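Local coordinates for protein Methylcobalamin\: coenzyme M methyltransferase (Methanosarcina mazei, PDB 4AY7) that transfers the methyl group of a methylated corrinoid to coenzyme M in a zinc-dependent reaction, a step of methanogenesis, at residues V86-A90 / M91-I95; V160-L164 / V165-S169. All coordinates share one frame; numbering follows the deposited sequence. Where two conformers were deposited one is given.

Interaction 1 of 2, residues V86-A90 / M91-I95; sequences VLVEA and MGCEI
In E89 a chi1 of 179° sets CG opposite the backbone N, and the chain runs on extended. I95 turns CG1 away from its own carbonyl carbon, with chi1 -55°. The two side chains cross at a slant. I95 CG1 lies against the aliphatic part of E89, 3.6 Å from CB. Both carboxylate oxygens have a partner. OE1 forms a salt bridge with R129. OE2 of E89 lies 2.7 Å from a water, and the same water accepts from I95 N. C93 packs its sulfur on the helix, with SG 3.8 Å from V88 CB. The backbone here is a Schellman motif that ends helix 86-90. C93 N donates to V88 O at 2.9 Å. G92 N donates to E89 O at 3.0 Å, from above the carbonyl plane. M91 N still makes a regular helical bond to L87 O. G92 has a phi of 115°, a backbone angle at which a CB would collide with the carbonyl O of M91, so glycine fits here. A second water bridges E89 O and C93 O, at 2.6 Å from E89 O. The last turn therefore has its carbonyls L87 O, V88 O and E89 O satisfied as the chain leaves for strand 94-96. The salt bridge to R129 probably offsets the charge of E89, whose methylenes pack on the apolar I95.

Interaction 2 of 2, residues V160-L164 / V165-S169; sequences VASDL and VSVKS
V165 N is gripped by two carbonyls of the last helical turn, both weakly. V165 N lies 3.3 Å from A161 O and 3.4 Å from S162 O. The bond is thus split as helix 157-165 comes to its end. The side chain of V165 folds back on the same turn. Its chi1 of -50° turns CG1 away from the carbonyl carbon and puts CG2 between that carbon and the backbone N. CG2 of V165 then sits 3.5 Å from A161 O. CG1 of V165 rests 3.9 Å from L164 CB. Outside the turn, V165 also meets F170 and W173 of helix 167-176, and L115. Shortening V165 to an alanine would probably open a gap between these groups and leave the ring of F170 less firmly held. S166 then leaves helical geometry with a positive phi of 87°. It takes the N-cap position of helix 167-176. S166 OG accepts from S169 N at 3.1 Å, with an N-H...O angle of 159°. S169 OG in turn bonds to P112 O. A further contact, S162 OG near V167 CB, rests on one of two conformers of S162 and is doubtful. D163 O accepts from H109 ND1, so the chain around residue 109 lies beside the turn. One helix thus closes with weak, divided bonding, and the next opens with a sound capping bond. At the junction V165 supplies apolar contacts to both helices, and S166 supplies the cap of the second.

Overall arrangement
Interactions 1 and 2 lie side by side, with their centres about 12 Å apart. Each follows a strand of the parallel sheet of the TIM barrel: 78-80 before the first, 150-155 before the second. They touch directly. V88 CG1 packs 3.6 Å from V160 CA, and M91 CB packs 3.8 Å from L164 CD2. C93 SG also sits 3.2 Å from D163 O. E155, at the end of strand 150-155, accepts a hydrogen bond from V88 N. The coenzyme M site is near, although the ligand is not bound here. The side chain of Q103, which binds coenzyme M, is about 9 Å from that of I95 and about 12 Å from that of D163.

Interaction 1 of 2, residues V86-A90 / M91-I95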
ATOM      1  N   VAL A  86      -4.729   7.313   8.146  1.00 17.43           N
ATOM      2  CA  VAL A  86      -5.130   6.841   9.454  1.00 17.41           C
ATOM      3  C   VAL A  86      -4.078   7.079  10.559  1.00 17.57           C
ATOM      4  O   VAL A  86      -4.400   7.497  11.688  1.00 17.51           O
ATOM      5  CB  VAL A  86      -5.599   5.364   9.396  1.00 16.99           C
ATOM      6  CG1 VAL A  86      -5.871   4.749  10.782  1.00 16.64           C
ATOM      7  CG2 VAL A  86      -6.866   5.233   8.560  1.00 16.39           C
ATOM      8  N   LEU A  87      -2.844   6.696  10.260  1.00 17.48           N
ATOM      9  CA  LEU A  87      -1.803   6.741  11.252  1.00 17.92           C
ATOM     10  C   LEU A  87      -1.433   8.216  11.487  1.00 17.70           C
ATOM     11  O   LEU A  87      -1.241   8.652  12.607  1.00 18.48           O
ATOM     12  CB  LEU A  87      -0.574   5.878  10.797  1.00 17.46           C
ATOM     13  CG  LEU A  87       0.666   5.936  11.756  1.00 17.62           C
ATOM     14  CD1 LEU A  87       0.211   5.552  13.183  1.00 18.00           C
ATOM     15  CD2 LEU A  87       1.804   5.052  11.212  1.00 17.67           C
ATOM     16  N   VAL A  88      -1.287   8.997  10.428  1.00 17.65           N
ATOM     17  CA  VAL A  88      -0.831  10.390  10.629  1.00 17.85           C
ATOM     18  C   VAL A  88      -1.865  11.198  11.439  1.00 18.02           C
ATOM     19  O   VAL A  88      -1.494  12.036  12.298  1.00 18.23           O
ATOM     20  CB  VAL A  88      -0.456  11.064   9.290  1.00 18.18           C
ATOM     21  CG1 VAL A  88       0.809  10.384   8.722  1.00 17.96           C
ATOM     22  CG2 VAL A  88      -1.539  10.956   8.255  1.00 18.26           C
ATOM     23  N   GLU A  89      -3.136  10.907  11.238  1.00 18.09           N
ATOM     24  CA  GLU A  89      -4.168  11.478  12.028  1.00 18.77           C
ATOM     25  C   GLU A  89      -4.099  11.034  13.476  1.00 18.65           C
ATOM     26  O   GLU A  89      -4.326  11.867  14.357  1.00 19.15           O
ATOM     27  CB  GLU A  89      -5.522  11.074  11.500  1.00 19.50           C
ATOM     28  CG  GLU A  89      -6.663  11.630  12.316  1.00 21.13           C
ATOM     29  CD  GLU A  89      -8.030  11.362  11.681  1.00 22.52           C
ATOM     30  OE1 GLU A  89      -8.211  10.256  11.202  1.00 23.16           O
ATOM     31  OE2 GLU A  89      -8.975  12.192  11.651  1.00 24.26           O
ATOM     32  N   ALA A  90      -3.897   9.769  13.730  1.00 18.68           N
ATOM     33  CA  ALA A  90      -3.677   9.276  15.111  1.00 19.51           C
ATOM     34  C   ALA A  90      -2.456   9.920  15.763  1.00 20.41           C
ATOM     35  O   ALA A  90      -2.523  10.277  16.943  1.00 22.07           O
ATOM     36  CB  ALA A  90      -3.612   7.771  15.111  1.00 19.56           C
ATOM     37  N   MET A  91      -1.474  10.267  14.954  1.00 20.37           N
ATOM     38  CA  MET A  91      -0.294  11.029  15.393  1.00 22.30           C
ATOM     39  C   MET A  91      -0.499  12.548  15.567  1.00 22.94           C
ATOM     40  O   MET A  91       0.462  13.246  15.942  1.00 26.02           O
ATOM     41  CB  MET A  91       0.905  10.739  14.490  1.00 22.93           C
ATOM     42  CG  MET A  91       1.517   9.313  14.632  1.00 22.75           C
ATOM     43  SD  MET A  91       2.323   9.150  16.243  1.00 25.55           S
ATOM     44  CE  MET A  91       3.778  10.151  15.821  1.00 23.95           C
ATOM     45  N   GLY A  92      -1.692  13.066  15.247  1.00 22.17           N
ATOM     46  CA  GLY A  92      -2.039  14.480  15.480  1.00 21.76           C
ATOM     47  C   GLY A  92      -2.304  15.343  14.244  1.00 21.53           C
ATOM     48  O   GLY A  92      -2.711  16.462  14.367  1.00 21.38           O
ATOM     49  N   CYS A  93      -2.167  14.780  13.032  1.00 20.86           N
ATOM     50  CA  CYS A  93      -2.576  15.497  11.837  1.00 21.08           C
ATOM     51  C   CYS A  93      -4.099  15.746  11.770  1.00 21.55           C
ATOM     52  O   CYS A  93      -4.924  14.945  12.221  1.00 21.70           O
ATOM     53  CB  CYS A  93      -2.097  14.767  10.548  1.00 21.27           C
ATOM     54  SG  CYS A  93      -0.286  14.665  10.364  1.00 22.33           S
ATOM     55  N   GLU A  94      -4.435  16.854  11.149  1.00 21.42           N
ATOM     56  CA  GLU A  94      -5.807  17.190  10.806  1.00 21.68           C
ATOM     57  C   GLU A  94      -6.080  16.791   9.360  1.00 19.95           C
ATOM     58  O   GLU A  94      -5.326  17.156   8.491  1.00 19.26           O
ATOM     59  CB  GLU A  94      -6.076  18.688  11.102  1.00 24.22           C
ATOM     60  CG  GLU A  94      -7.411  19.318  10.594  1.00 27.07           C
ATOM     61  CD  GLU A  94      -8.691  18.747  11.203  1.00 30.31           C
ATOM     62  OE1 GLU A  94      -8.624  18.156  12.309  1.00 36.13           O
ATOM     63  OE2 GLU A  94      -9.793  18.910  10.566  1.00 33.33           O
ATOM     64  N   ILE A  95      -7.151  16.060   9.132  1.00 19.11           N
ATOM     65  CA  ILE A  95      -7.451  15.451   7.827  1.00 18.91           C
ATOM     66  C   ILE A  95      -8.730  16.036   7.176  1.00 19.47           C
ATOM     67  O   ILE A  95      -9.766  16.237   7.825  1.00 19.60           O
ATOM     68  CB  ILE A  95      -7.698  13.945   8.048  1.00 18.75           C
ATOM     69  CG1 ILE A  95      -6.516  13.262   8.778  1.00 18.67           C
ATOM     70  CG2 ILE A  95      -8.023  13.227   6.721  1.00 18.44           C
ATOM     71  CD1 ILE A  95      -5.163  13.399   8.132  1.00 18.78           C
TER
HETATM   72  O   HOH W   1      -8.519  14.804  11.561  1.00 25.22           O
HETATM   73  O   HOH W   2      -5.734  14.044  14.889  1.00 29.09           O

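Interaction 2 of 2, residues V160-L164 / V165-S169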
ATOM      1  N   VAL A 160       4.794   9.471   6.727  1.00 19.01           N
ATOM      2  CA  VAL A 160       4.338   9.814   8.072  1.00 18.89           C
ATOM      3  C   VAL A 160       5.212  10.918   8.644  1.00 19.36           C
ATOM      4  O   VAL A 160       4.668  11.871   9.196  1.00 19.17           O
ATOM      5  CB  VAL A 160       4.394   8.608   9.059  1.00 18.49           C
ATOM      6  CG1 VAL A 160       4.200   9.082  10.481  1.00 18.05           C
ATOM      7  CG2 VAL A 160       3.377   7.547   8.649  1.00 17.77           C
ATOM      8  N   ALA A 161       6.530  10.858   8.449  1.00 19.00           N
ATOM      9  CA  ALA A 161       7.394  11.891   8.986  1.00 19.55           C
ATOM     10  C   ALA A 161       7.072  13.228   8.324  1.00 19.94           C
ATOM     11  O   ALA A 161       6.987  14.260   8.979  1.00 19.73           O
ATOM     12  CB  ALA A 161       8.852  11.559   8.738  1.00 19.81           C
ATOM     13  N   SER A 162       6.911  13.185   7.013  1.00 19.93           N
ATOM     14  CA  SER A 162       6.603  14.358   6.206  0.70 20.47           C
ATOM     15  C   SER A 162       5.285  14.998   6.612  1.00 20.45           C
ATOM     16  O   SER A 162       5.170  16.254   6.683  1.00 21.16           O
ATOM     17  CB  SER A 162       6.529  13.949   4.743  0.70 20.92           C
ATOM     18  OG  SER A 162       6.360  15.093   3.950  0.70 22.62           O
ATOM     19  N   ASP A 163       4.300  14.155   6.914  1.00 20.13           N
ATOM     20  CA  ASP A 163       2.999  14.685   7.436  1.00 20.99           C
ATOM     21  C   ASP A 163       3.069  15.224   8.876  1.00 20.70           C
ATOM     22  O   ASP A 163       2.292  16.189   9.197  1.00 20.35           O
ATOM     23  CB  ASP A 163       1.873  13.661   7.308  1.00 21.35           C
ATOM     24  CG  ASP A 163       1.462  13.405   5.844  1.00 23.51           C
ATOM     25  OD1 ASP A 163       1.573  14.296   4.954  1.00 26.38           O
ATOM     26  OD2 ASP A 163       0.897  12.336   5.619  1.00 24.99           O
ATOM     27  N   LEU A 164       4.045  14.765   9.693  1.00 20.20           N
ATOM     28  CA  LEU A 164       4.148  15.292  11.049  1.00 20.47           C
ATOM     29  C   LEU A 164       4.593  16.738  10.962  1.00 20.64           C
ATOM     30  O   LEU A 164       4.195  17.571  11.781  1.00 21.74           O
ATOM     31  CB  LEU A 164       5.170  14.530  11.869  1.00 21.47           C
ATOM     32  CG  LEU A 164       4.738  13.141  12.251  1.00 22.60           C
ATOM     33  CD1 LEU A 164       5.855  12.424  13.010  1.00 23.37           C
ATOM     34  CD2 LEU A 164       3.429  13.106  12.992  1.00 23.49           C
ATOM     35  N   VAL A 165       5.471  17.043   9.995  1.00 20.29           N
ATOM     36  CA  VAL A 165       6.166  18.325   9.961  1.00 20.76           C
ATOM     37  C   VAL A 165       5.826  19.223   8.764  1.00 21.68           C
ATOM     38  O   VAL A 165       6.257  20.380   8.706  1.00 21.90           O
ATOM     39  CB  VAL A 165       7.712  18.122  10.079  1.00 20.90           C
ATOM     40  CG1 VAL A 165       8.013  17.205  11.278  1.00 20.35           C
ATOM     41  CG2 VAL A 165       8.300  17.524   8.832  1.00 20.82           C
ATOM     42  N   SER A 166       5.024  18.721   7.838  1.00 22.25           N
ATOM     43  CA  SER A 166       4.734  19.388   6.537  1.00 23.03           C
ATOM     44  C   SER A 166       5.840  18.956   5.510  1.00 24.43           C
ATOM     45  O   SER A 166       7.025  18.802   5.825  1.00 23.58           O
ATOM     46  CB  SER A 166       4.614  20.930   6.674  1.00 24.21           C
ATOM     47  OG  SER A 166       5.894  21.612   6.665  1.00 24.80           O
ATOM     48  N   VAL A 167       5.465  18.779   4.246  1.00 25.08           N
ATOM     49  CA  VAL A 167       6.462  18.387   3.291  1.00 26.14           C
ATOM     50  C   VAL A 167       7.434  19.549   3.063  1.00 27.60           C
ATOM     51  O   VAL A 167       8.630  19.336   2.828  1.00 27.12           O
ATOM     52  CB  VAL A 167       5.859  17.874   1.946  1.00 26.74           C
ATOM     53  CG1 VAL A 167       5.240  18.991   1.165  1.00 27.15           C
ATOM     54  CG2 VAL A 167       6.973  17.217   1.140  1.00 27.70           C
ATOM     55  N   LYS A 168       6.969  20.774   3.208  1.00 29.26           N
ATOM     56  CA  LYS A 168       7.867  21.918   3.051  1.00 31.20           C
ATOM     57  C   LYS A 168       9.002  21.968   4.121  1.00 30.79           C
ATOM     58  O   LYS A 168      10.161  22.253   3.803  1.00 32.18           O
ATOM     59  CB  LYS A 168       7.033  23.161   3.091  1.00 34.76           C
ATOM     60  CG  LYS A 168       7.782  24.421   2.779  1.00 38.31           C
ATOM     61  CD  LYS A 168       6.897  25.619   3.088  1.00 41.58           C
ATOM     62  CE  LYS A 168       7.736  26.842   3.448  1.00 43.60           C
ATOM     63  NZ  LYS A 168       8.320  27.436   2.215  1.00 46.32           N
ATOM     64  N   SER A 169       8.660  21.701   5.382  1.00 28.44           N
ATOM     65  CA  SER A 169       9.662  21.639   6.449  1.00 27.90           C
ATOM     66  C   SER A 169      10.542  20.415   6.242  1.00 27.70           C
ATOM     67  O   SER A 169      11.744  20.437   6.413  1.00 27.30           O
ATOM     68  CB  SER A 169       9.016  21.566   7.811  1.00 26.45           C
ATOM     69  OG  SER A 169       8.186  22.703   8.007  1.00 26.59           O
TER